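PDB 4YZE: HTH-type transcriptional repressor NemR from Escherichia coli, which represses transcription of the nemRA-gloA operon by binding the NemR box and takes part in the response to electrophiles and reactive chlorine species. Local coordinates for residues A[50-53]-A[54-57]; A[123-126]-A[127-131]; A[142-145]-A[146-150]. The protein carries 5 engineered substitutions. All coordinates share one frame; numbering follows the deposited sequence.

Interaction 1: residues A[50-53]-A[54-57]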
ATOM      1  N   TYR A  50      20.716 -24.661   9.086  1.00 69.94           N
ATOM      2  CA  TYR A  50      20.975 -23.326   8.552  1.00 68.92           C
ATOM      3  C   TYR A  50      20.239 -22.245   9.324  1.00 65.33           C
ATOM      4  O   TYR A  50      20.752 -21.144   9.515  1.00 69.21           O
ATOM      5  CB  TYR A  50      20.599 -23.253   7.071  1.00 68.08           C
ATOM      6  CG  TYR A  50      21.475 -24.109   6.194  1.00 74.40           C
ATOM      7  CD1 TYR A  50      22.847 -23.908   6.152  1.00 81.91           C
ATOM      8  CD2 TYR A  50      20.936 -25.117   5.410  1.00 71.19           C
ATOM      9  CE1 TYR A  50      23.658 -24.692   5.358  1.00 84.81           C
ATOM     10  CE2 TYR A  50      21.740 -25.902   4.608  1.00 73.75           C
ATOM     11  CZ  TYR A  50      23.099 -25.685   4.590  1.00 78.79           C
ATOM     12  OH  TYR A  50      23.906 -26.462   3.799  1.00 80.59           O
ATOM     13  N   PHE A  51      19.031 -22.563   9.763  1.00 62.87           N
ATOM     14  CA  PHE A  51      18.175 -21.562  10.369  1.00 61.30           C
ATOM     15  C   PHE A  51      17.590 -22.097  11.658  1.00 65.10           C
ATOM     16  O   PHE A  51      17.076 -23.215  11.694  1.00 69.17           O
ATOM     17  CB  PHE A  51      17.065 -21.166   9.389  1.00 53.34           C
ATOM     18  CG  PHE A  51      17.580 -20.690   8.061  1.00 52.35           C
ATOM     19  CD1 PHE A  51      18.070 -19.399   7.917  1.00 54.14           C
ATOM     20  CD2 PHE A  51      17.577 -21.529   6.962  1.00 55.67           C
ATOM     21  CE1 PHE A  51      18.549 -18.956   6.698  1.00 56.83           C
ATOM     22  CE2 PHE A  51      18.054 -21.092   5.737  1.00 54.41           C
ATOM     23  CZ  PHE A  51      18.536 -19.807   5.607  1.00 54.97           C
ATOM     24  N   ARG A  52      17.688 -21.290  12.710  1.00 69.06           N
ATOM     25  CA  ARG A  52      17.159 -21.630  14.027  1.00 75.18           C
ATOM     26  C   ARG A  52      15.666 -21.922  13.970  1.00 72.62           C
ATOM     27  O   ARG A  52      15.172 -22.823  14.656  1.00 81.02           O
ATOM     28  CB  ARG A  52      17.442 -20.493  15.018  1.00 80.38           C
ATOM     29  CG  ARG A  52      16.260 -20.108  15.907  1.00 87.15           C
ATOM     30  CD  ARG A  52      16.622 -18.997  16.883  1.00 91.21           C
ATOM     31  NE  ARG A  52      17.184 -17.839  16.196  1.00 93.89           N
ATOM     32  CZ  ARG A  52      16.518 -16.719  15.924  1.00 89.18           C
ATOM     33  NH1 ARG A  52      15.248 -16.586  16.285  1.00 91.82           N
ATOM     34  NH2 ARG A  52      17.131 -15.727  15.295  1.00 79.40           N
ATOM     35  N   SER A  53      14.956 -21.176  13.129  1.00 59.35           N
ATOM     36  CA  SER A  53      13.504 -21.282  13.066  1.00 59.50           C
ATOM     37  C   SER A  53      12.932 -20.646  11.810  1.00 60.61           C
ATOM     38  O   SER A  53      13.664 -20.075  10.992  1.00 62.44           O
ATOM     39  CB  SER A  53      12.880 -20.592  14.272  1.00 62.37           C
ATOM     40  OG  SER A  53      13.144 -19.199  14.229  1.00 63.81           O
ATOM     41  N   LYS A  54      11.612 -20.736  11.670  1.00 58.46           N
ATOM     42  CA  LYS A  54      10.934 -20.127  10.543  1.00 57.29           C
ATOM     43  C   LYS A  54      11.140 -18.624  10.588  1.00 55.39           C
ATOM     44  O   LYS A  54      11.342 -17.979   9.548  1.00 51.03           O
ATOM     45  CB  LYS A  54       9.441 -20.454  10.556  1.00 57.76           C
ATOM     46  CG  LYS A  54       8.694 -19.803   9.392  1.00 57.76           C
ATOM     47  CD  LYS A  54       7.185 -19.875   9.551  1.00 60.94           C
ATOM     48  CE  LYS A  54       6.514 -19.333   8.309  1.00 58.73           C
ATOM     49  NZ  LYS A  54       5.056 -19.065   8.469  1.00 61.08           N
ATOM     50  N   GLU A  55      11.101 -18.069  11.795  1.00 49.10           N
ATOM     51  CA  GLU A  55      11.260 -16.633  11.975  1.00 52.48           C
ATOM     52  C   GLU A  55      12.640 -16.193  11.514  1.00 51.23           C
ATOM     53  O   GLU A  55      12.775 -15.194  10.809  1.00 53.55           O
ATOM     54  CB  GLU A  55      11.045 -16.227  13.436  1.00 51.13           C
ATOM     55  CG  GLU A  55      11.183 -14.686  13.662  1.00 49.20           C
ATOM     56  CD  GLU A  55      12.580 -14.259  14.114  1.00 72.14           C
ATOM     57  OE1 GLU A  55      13.454 -15.131  14.291  1.00 71.78           O
ATOM     58  OE2 GLU A  55      12.808 -13.048  14.308  1.00 77.50           O
ATOM     59  N   ALA A  56      13.660 -16.948  11.918  1.00 51.63           N
ATOM     60  CA  ALA A  56      15.041 -16.623  11.561  1.00 57.66           C
ATOM     61  C   ALA A  56      15.203 -16.636  10.038  1.00 53.81           C
ATOM     62  O   ALA A  56      15.821 -15.742   9.436  1.00 51.63           O
ATOM     63  CB  ALA A  56      16.000 -17.610  12.225  1.00 54.79           C
ATOM     64  N   PHE A  57      14.617 -17.659   9.430  1.00 50.34           N
ATOM     65  CA  PHE A  57      14.612 -17.823   7.996  1.00 45.10           C
ATOM     66  C   PHE A  57      14.002 -16.619   7.258  1.00 45.17           C
ATOM     67  O   PHE A  57      14.541 -16.154   6.237  1.00 43.51           O
ATOM     68  CB  PHE A  57      13.837 -19.091   7.655  1.00 49.10           C
ATOM     69  CG  PHE A  57      13.599 -19.260   6.205  1.00 45.14           C
ATOM     70  CD1 PHE A  57      14.584 -19.805   5.395  1.00 48.48           C
ATOM     71  CD2 PHE A  57      12.399 -18.873   5.643  1.00 44.52           C
ATOM     72  CE1 PHE A  57      14.372 -19.971   4.042  1.00 47.70           C
ATOM     73  CE2 PHE A  57      12.176 -19.029   4.292  1.00 54.87           C
ATOM     74  CZ  PHE A  57      13.165 -19.580   3.487  1.00 53.25           C
TER

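Interaction 2: residues A[123-126]-A[127-131]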
ATOM      1  N   ASP A 123      11.949  -8.548  14.367  1.00 57.41           N
ATOM      2  CA  ASP A 123      13.098  -8.755  13.492  1.00 60.13           C
ATOM      3  C   ASP A 123      12.700  -8.645  12.013  1.00 60.65           C
ATOM      4  O   ASP A 123      13.418  -8.015  11.227  1.00 57.32           O
ATOM      5  CB  ASP A 123      13.816 -10.068  13.818  1.00 58.56           C
ATOM      6  CG  ASP A 123      14.006 -10.254  15.308  1.00 61.80           C
ATOM      7  OD1 ASP A 123      13.175  -9.695  16.043  1.00 64.43           O
ATOM      8  OD2 ASP A 123      14.970 -10.912  15.756  1.00 63.96           O
ATOM      9  N   MET A 124      11.537  -9.194  11.652  1.00 53.32           N
ATOM     10  CA  MET A 124      11.075  -9.115  10.262  1.00 62.00           C
ATOM     11  C   MET A 124      10.506  -7.744   9.870  1.00 57.92           C
ATOM     12  O   MET A 124      10.819  -7.231   8.794  1.00 51.65           O
ATOM     13  CB  MET A 124      10.081 -10.225   9.928  1.00 52.19           C
ATOM     14  CG  MET A 124      10.707 -11.615   9.868  1.00 53.96           C
ATOM     15  SD  MET A 124       9.569 -12.830   9.152  1.00 60.89           S
ATOM     16  CE  MET A 124       9.537 -12.231   7.450  1.00 52.08           C
ATOM     17  N   ARG A 125       9.669  -7.158  10.724  1.00 53.86           N
ATOM     18  CA  ARG A 125       9.167  -5.809  10.471  1.00 52.80           C
ATOM     19  C   ARG A 125      10.345  -4.849  10.297  1.00 47.99           C
ATOM     20  O   ARG A 125      10.329  -3.980   9.424  1.00 44.64           O
ATOM     21  CB  ARG A 125       8.257  -5.339  11.609  1.00 55.14           C
ATOM     22  CG  ARG A 125       7.773  -3.904  11.480  1.00 56.81           C
ATOM     23  CD  ARG A 125       7.625  -3.249  12.859  1.00 62.31           C
ATOM     24  NE  ARG A 125       8.916  -2.985  13.498  1.00 59.52           N
ATOM     25  CZ  ARG A 125       9.688  -1.927  13.236  1.00 62.50           C
ATOM     26  NH1 ARG A 125       9.305  -1.020  12.338  1.00 58.65           N
ATOM     27  NH2 ARG A 125      10.848  -1.766  13.880  1.00 63.70           N
ATOM     28  N   SER A 126      11.375  -5.041  11.113  1.00 48.01           N
ATOM     29  CA  SER A 126      12.555  -4.191  11.075  1.00 50.34           C
ATOM     30  C   SER A 126      13.360  -4.409   9.795  1.00 45.77           C
ATOM     31  O   SER A 126      13.891  -3.457   9.218  1.00 44.39           O
ATOM     32  CB  SER A 126      13.408  -4.430  12.323  1.00 57.86           C
ATOM     33  OG  SER A 126      14.691  -3.838  12.220  1.00 58.62           O
ATOM     34  N   ALA A 127      13.433  -5.654   9.340  1.00 46.24           N
ATOM     35  CA  ALA A 127      14.052  -5.945   8.050  1.00 49.49           C
ATOM     36  C   ALA A 127      13.336  -5.202   6.916  1.00 44.50           C
ATOM     37  O   ALA A 127      13.980  -4.736   5.976  1.00 41.62           O
ATOM     38  CB  ALA A 127      14.056  -7.435   7.776  1.00 46.21           C
ATOM     39  N   MET A 128      12.010  -5.120   6.995  1.00 42.59           N
ATOM     40  CA  MET A 128      11.232  -4.423   5.970  1.00 44.43           C
ATOM     41  C   MET A 128      11.429  -2.920   6.075  1.00 40.80           C
ATOM     42  O   MET A 128      11.505  -2.232   5.072  1.00 38.36           O
ATOM     43  CB  MET A 128       9.754  -4.725   6.113  1.00 41.44           C
ATOM     44  CG  MET A 128       9.413  -6.193   5.884  1.00 43.80           C
ATOM     45  SD  MET A 128       7.653  -6.483   6.095  1.00 53.79           S
ATOM     46  CE  MET A 128       6.988  -5.670   4.636  1.00 49.95           C
ATOM     47  N   ASP A 129      11.482  -2.418   7.301  1.00 45.14           N
ATOM     48  CA  ASP A 129      11.610  -0.991   7.519  1.00 40.13           C
ATOM     49  C   ASP A 129      12.949  -0.600   6.896  1.00 45.06           C
ATOM     50  O   ASP A 129      13.024   0.313   6.091  1.00 44.06           O
ATOM     51  CB  ASP A 129      11.560  -0.684   9.016  1.00 41.85           C
ATOM     52  CG  ASP A 129      11.415   0.796   9.309  1.00 55.70           C
ATOM     53  OD1 ASP A 129      11.065   1.564   8.388  1.00 55.84           O
ATOM     54  OD2 ASP A 129      11.636   1.188  10.473  1.00 58.15           O
ATOM     55  N   LYS A 130      13.985  -1.361   7.232  1.00 48.01           N
ATOM     56  CA  LYS A 130      15.312  -1.196   6.658  1.00 45.92           C
ATOM     57  C   LYS A 130      15.298  -1.292   5.132  1.00 40.97           C
ATOM     58  O   LYS A 130      15.965  -0.510   4.453  1.00 48.32           O
ATOM     59  CB  LYS A 130      16.255  -2.247   7.252  1.00 58.69           C
ATOM     60  CG  LYS A 130      17.414  -2.622   6.352  1.00 69.86           C
ATOM     61  CD  LYS A 130      18.663  -1.821   6.672  1.00 69.70           C
ATOM     62  CE  LYS A 130      19.768  -2.725   7.207  1.00 74.13           C
ATOM     63  NZ  LYS A 130      19.253  -3.712   8.201  1.00 80.60           N
ATOM     64  N   GLY A 131      14.546  -2.248   4.593  1.00 39.55           N
ATOM     65  CA  GLY A 131      14.420  -2.379   3.145  1.00 37.67           C
ATOM     66  C   GLY A 131      13.916  -1.089   2.513  1.00 47.26           C
ATOM     67  O   GLY A 131      14.524  -0.554   1.579  1.00 43.52           O
TER

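Interaction 3: residues A[142-145]-A[146-150]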
ATOM      1  N   ALA A 142      19.561  10.448  -5.667  1.00 45.59           N
ATOM      2  CA  ALA A 142      19.333  10.737  -7.090  1.00 41.20           C
ATOM      3  C   ALA A 142      18.743  12.125  -7.272  1.00 41.94           C
ATOM      4  O   ALA A 142      19.143  12.863  -8.181  1.00 41.29           O
ATOM      5  CB  ALA A 142      18.407   9.687  -7.725  1.00 39.87           C
ATOM      6  N   LEU A 143      17.778  12.473  -6.422  1.00 38.64           N
ATOM      7  CA  LEU A 143      17.148  13.784  -6.507  1.00 45.64           C
ATOM      8  C   LEU A 143      18.174  14.896  -6.255  1.00 51.16           C
ATOM      9  O   LEU A 143      18.193  15.896  -6.973  1.00 47.77           O
ATOM     10  CB  LEU A 143      15.968  13.899  -5.542  1.00 37.66           C
ATOM     11  CG  LEU A 143      14.758  13.007  -5.881  1.00 43.63           C
ATOM     12  CD1 LEU A 143      13.894  12.814  -4.655  1.00 35.35           C
ATOM     13  CD2 LEU A 143      13.929  13.583  -7.034  1.00 39.14           C
ATOM     14  N   GLU A 144      19.019  14.709  -5.241  1.00 41.27           N
ATOM     15  CA  GLU A 144      20.016  15.710  -4.865  1.00 47.79           C
ATOM     16  C   GLU A 144      21.043  15.869  -5.989  1.00 45.26           C
ATOM     17  O   GLU A 144      21.338  16.990  -6.409  1.00 46.98           O
ATOM     18  CB  GLU A 144      20.687  15.319  -3.544  1.00 43.76           C
ATOM     19  CG  GLU A 144      21.827  16.227  -3.105  1.00 46.35           C
ATOM     20  CD  GLU A 144      21.373  17.635  -2.767  1.00 61.26           C
ATOM     21  OE1 GLU A 144      22.238  18.538  -2.704  1.00 64.76           O
ATOM     22  OE2 GLU A 144      20.160  17.845  -2.556  1.00 54.31           O
ATOM     23  N   ASN A 145      21.538  14.740  -6.498  1.00 45.16           N
ATOM     24  CA  ASN A 145      22.427  14.738  -7.652  1.00 47.11           C
ATOM     25  C   ASN A 145      21.831  15.502  -8.829  1.00 47.54           C
ATOM     26  O   ASN A 145      22.530  16.262  -9.498  1.00 49.88           O
ATOM     27  CB  ASN A 145      22.743  13.307  -8.093  1.00 47.61           C
ATOM     28  CG  ASN A 145      23.629  12.575  -7.106  1.00 52.82           C
ATOM     29  OD1 ASN A 145      24.335  13.194  -6.316  1.00 54.26           O
ATOM     30  ND2 ASN A 145      23.603  11.247  -7.158  1.00 55.50           N
ATOM     31  N   GLY A 146      20.544  15.267  -9.082  1.00 45.58           N
ATOM     32  CA  GLY A 146      19.829  15.887 -10.179  1.00 46.00           C
ATOM     33  C   GLY A 146      19.768  17.394 -10.015  1.00 47.30           C
ATOM     34  O   GLY A 146      19.867  18.133 -11.005  1.00 49.09           O
ATOM     35  N   ARG A 147      19.612  17.858  -8.774  1.00 46.69           N
ATOM     36  CA  ARG A 147      19.657  19.296  -8.522  1.00 50.99           C
ATOM     37  C   ARG A 147      21.066  19.820  -8.743  1.00 51.08           C
ATOM     38  O   ARG A 147      21.249  20.900  -9.311  1.00 58.87           O
ATOM     39  CB  ARG A 147      19.203  19.625  -7.101  1.00 51.17           C
ATOM     40  CG  ARG A 147      17.704  19.775  -6.940  1.00 47.07           C
ATOM     41  CD  ARG A 147      17.369  20.223  -5.535  1.00 45.35           C
ATOM     42  NE  ARG A 147      15.966  20.611  -5.418  1.00 55.56           N
ATOM     43  CZ  ARG A 147      15.263  20.541  -4.295  1.00 54.93           C
ATOM     44  NH1 ARG A 147      15.832  20.074  -3.187  1.00 43.36           N
ATOM     45  NH2 ARG A 147      13.994  20.930  -4.281  1.00 43.19           N
ATOM     46  N   GLU A 148      22.060  19.043  -8.318  1.00 51.42           N
ATOM     47  CA  GLU A 148      23.447  19.511  -8.335  1.00 55.17           C
ATOM     48  C   GLU A 148      24.049  19.576  -9.736  1.00 56.59           C
ATOM     49  O   GLU A 148      24.926  20.392  -9.990  1.00 59.61           O
ATOM     50  CB  GLU A 148      24.327  18.698  -7.389  1.00 54.56           C
ATOM     51  CG  GLU A 148      23.926  18.845  -5.930  1.00 59.15           C
ATOM     52  CD  GLU A 148      25.019  18.429  -4.966  1.00 58.46           C
ATOM     53  OE1 GLU A 148      24.718  18.273  -3.769  1.00 56.01           O
ATOM     54  OE2 GLU A 148      26.183  18.283  -5.392  1.00 66.10           O
ATOM     55  N   ASN A 149      23.587  18.723 -10.646  1.00 55.38           N
ATOM     56  CA  ASN A 149      23.995  18.875 -12.040  1.00 67.08           C
ATOM     57  C   ASN A 149      22.925  19.494 -12.945  1.00 57.44           C
ATOM     58  O   ASN A 149      23.076  19.483 -14.163  1.00 59.16           O
ATOM     59  CB  ASN A 149      24.543  17.562 -12.623  1.00 68.53           C
ATOM     60  CG  ASN A 149      23.451  16.532 -12.923  1.00 67.43           C
ATOM     61  OD1 ASN A 149      22.250  16.792 -12.793  1.00 59.52           O
ATOM     62  ND2 ASN A 149      23.881  15.348 -13.340  1.00 73.93           N
ATOM     63  N   HIS A 150      21.842  19.995 -12.344  1.00 55.60           N
ATOM     64  CA  HIS A 150      20.811  20.764 -13.060  1.00 58.70           C
ATOM     65  C   HIS A 150      19.984  19.915 -14.059  1.00 67.63           C
ATOM     66  O   HIS A 150      19.520  20.445 -15.073  1.00 61.89           O
ATOM     67  CB  HIS A 150      21.448  22.000 -13.751  1.00 59.35           C
ATOM     68  CG  HIS A 150      20.502  23.141 -13.992  1.00 59.92           C
ATOM     69  ND1 HIS A 150      19.853  23.801 -12.971  1.00 66.49           N
ATOM     70  CD2 HIS A 150      20.109  23.747 -15.137  1.00 61.81           C
ATOM     71  CE1 HIS A 150      19.098  24.763 -13.478  1.00 64.31           C
ATOM     72  NE2 HIS A 150      19.227  24.741 -14.791  1.00 61.75           N
TER
HETATM   73  O   HOH W   1      18.788  19.972  -2.211  1.00 39.81           O

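Interaction 1: residues A[50-53]-A[54-57]
Phe57 turns the edge of its ring, led by CD1, onto one face of the Phe51 ring, and this aromatic pair is the tight, buried part of the turn that joins helix 44-50 to helix 54-79. The stack is T-shaped, with the ring planes at 90° and the centroids 5.2 Å apart. Phe57 CD1 lies 3.7 Å from Phe51 CE2, off-centre toward the rim of the Phe51 ring. Phe57 reaches this place with CG anti to its backbone N (chi1 172°). Both rings also pack on Leu16 of helix 10-26, so the pair belongs to the hydrophobic interior of the TetR-type DNA-binding domain, just where the predicted helix-turn-helix ends.

Ser53 starts the next helix as its N-cap. Its OG stands between the backbone N and the carbonyl carbon and accepts from Ala56 N at 3.3 Å, with an N-H...O angle of 164°. A helical i to i+4 backbone bond runs from Phe57 N to Ser53 O, 3.0 Å long. The extended chain of Lys54 carries NZ to the carbonyls of Met31 and Phe28, where it also makes a cation-pi contact with the Phe28 ring.

The outer side is looser. Arg52, bent at chi3, lays one guanidinium face over the Ala56 methyl, with NH2 3.8 Å from Ala56 CB. Its NH1 reaches Glu55 OE1 at 3.1 Å, a weak hydrogen bond within a salt bridge, the two planar groups being well out of parallel. The other oxygen, Glu55 OE2, bonds to Ser121 OG.

The edge-to-face pair thus packs the inner side and the Ser53 OG bond satisfies a first-turn N-H, while the Arg52-Glu55 ion pair probably adds only modest, solvent-screened electrostatic support.

Interaction 2: residues A[123-126]-A[127-131]
Arg125 NH1 is gripped from two sources: it donates to the carbonyl oxygen of Ile178 of the second subunit, and it faces Asp129 OD2, one turn further along its own helix. The distance from Arg125 NH1 to Asp129 OD2 is 3.7 Å, a long salt bridge in which the oxygen stands at the edge of the guanidinium, near its plane. The two side chains run side by side in the same direction, with their planar groups turned 57° apart. Arg125 brings its end toward Asp129 by bending at chi2 and chi3 after a first step anti to the backbone N (chi1 176°). The stronger partner of the guanidinium is Glu122, which forms a salt bridge with NE.

Beneath these side chains runs regular alpha-helical i to i+4 bonding of helix 122-148, in the C-terminal domain of this TetR-family dimer. Asp129 N bonds to Arg125 O at 2.9 Å, Met128 N to Met124 O at 3.0 Å, and Lys130 N to Ser126 O at 2.9 Å with a nearly straight N-H...O angle of 171°.

Met128, with CG anti to its own carbonyl carbon, passes close to the preceding turn, CG lying 3.4 Å from Met124 O, before its sulfur end leads away. Met124 and Met128 line the buried face, where both pack on Leu62 of helix 54-79, and the side chain of Met128 lies about 9 Å from the side chain of Cys108, which plays a central role in the response to reactive chlorine species.

Interaction 3: residues A[142-145]-A[146-150]
A Schellman motif closes helix 122-148 here, with His150 as its C-prime residue at positive phi (69°). His150 N makes a weak bond to Arg147 O, 3.2 Å long, and Ser151 N reaches back to Gly146 O. Upstream, helical bonding persists to the end: Glu148 N meets Glu144 O at 2.9 Å, and Asn149 N bonds to Asn145 O at 2.9 Å.

On the outer side Glu144 and Glu148 bring their carboxylates together with planes 89° apart, OE1 of Glu144 being 2.7 Å from OE1 of Glu148. Oxygens this close suggest that one acid holds a proton. Glu144 arrives by a bend at chi2 (66°). Its other oxygen, OE2, takes a hydrogen bond from a water at 2.6 Å, and that water accepts from Arg147 NH1 at 3.1 Å, bridging unlike charges. Arg147, extended from CG to NE, gives NH2 to the carbonyls of Phe154 and Gly156.

Leu143 packs inward on Ala162 of helix 158-179 and Ile88 of helix 84-97. The paired bonds from Ser151 N and His150 N, with His150 at positive phi, are the hallmark of a Schellman C-terminal helix stop.

Interactions 2 and 3 lie on one helix, 122-148, with centres 29 Å apart; interaction 1 belongs to the DNA-binding domain, yet touches interaction 2 where Glu55 OE2 comes 3.2 Å from Asp123 CB. Each contact has a buried apolar face and a polar outer one. The chemistry follows position along a helix: interaction 1 starts one with a serine cap, beside a buried aromatic pair, interaction 2 is mid-helix bonding with methionines inside, and interaction 3 stops the helix, with an acid pair and water outside. Among the three, only interaction 2 meets the second subunit, and it lies nearest the redox-sensing cysteine.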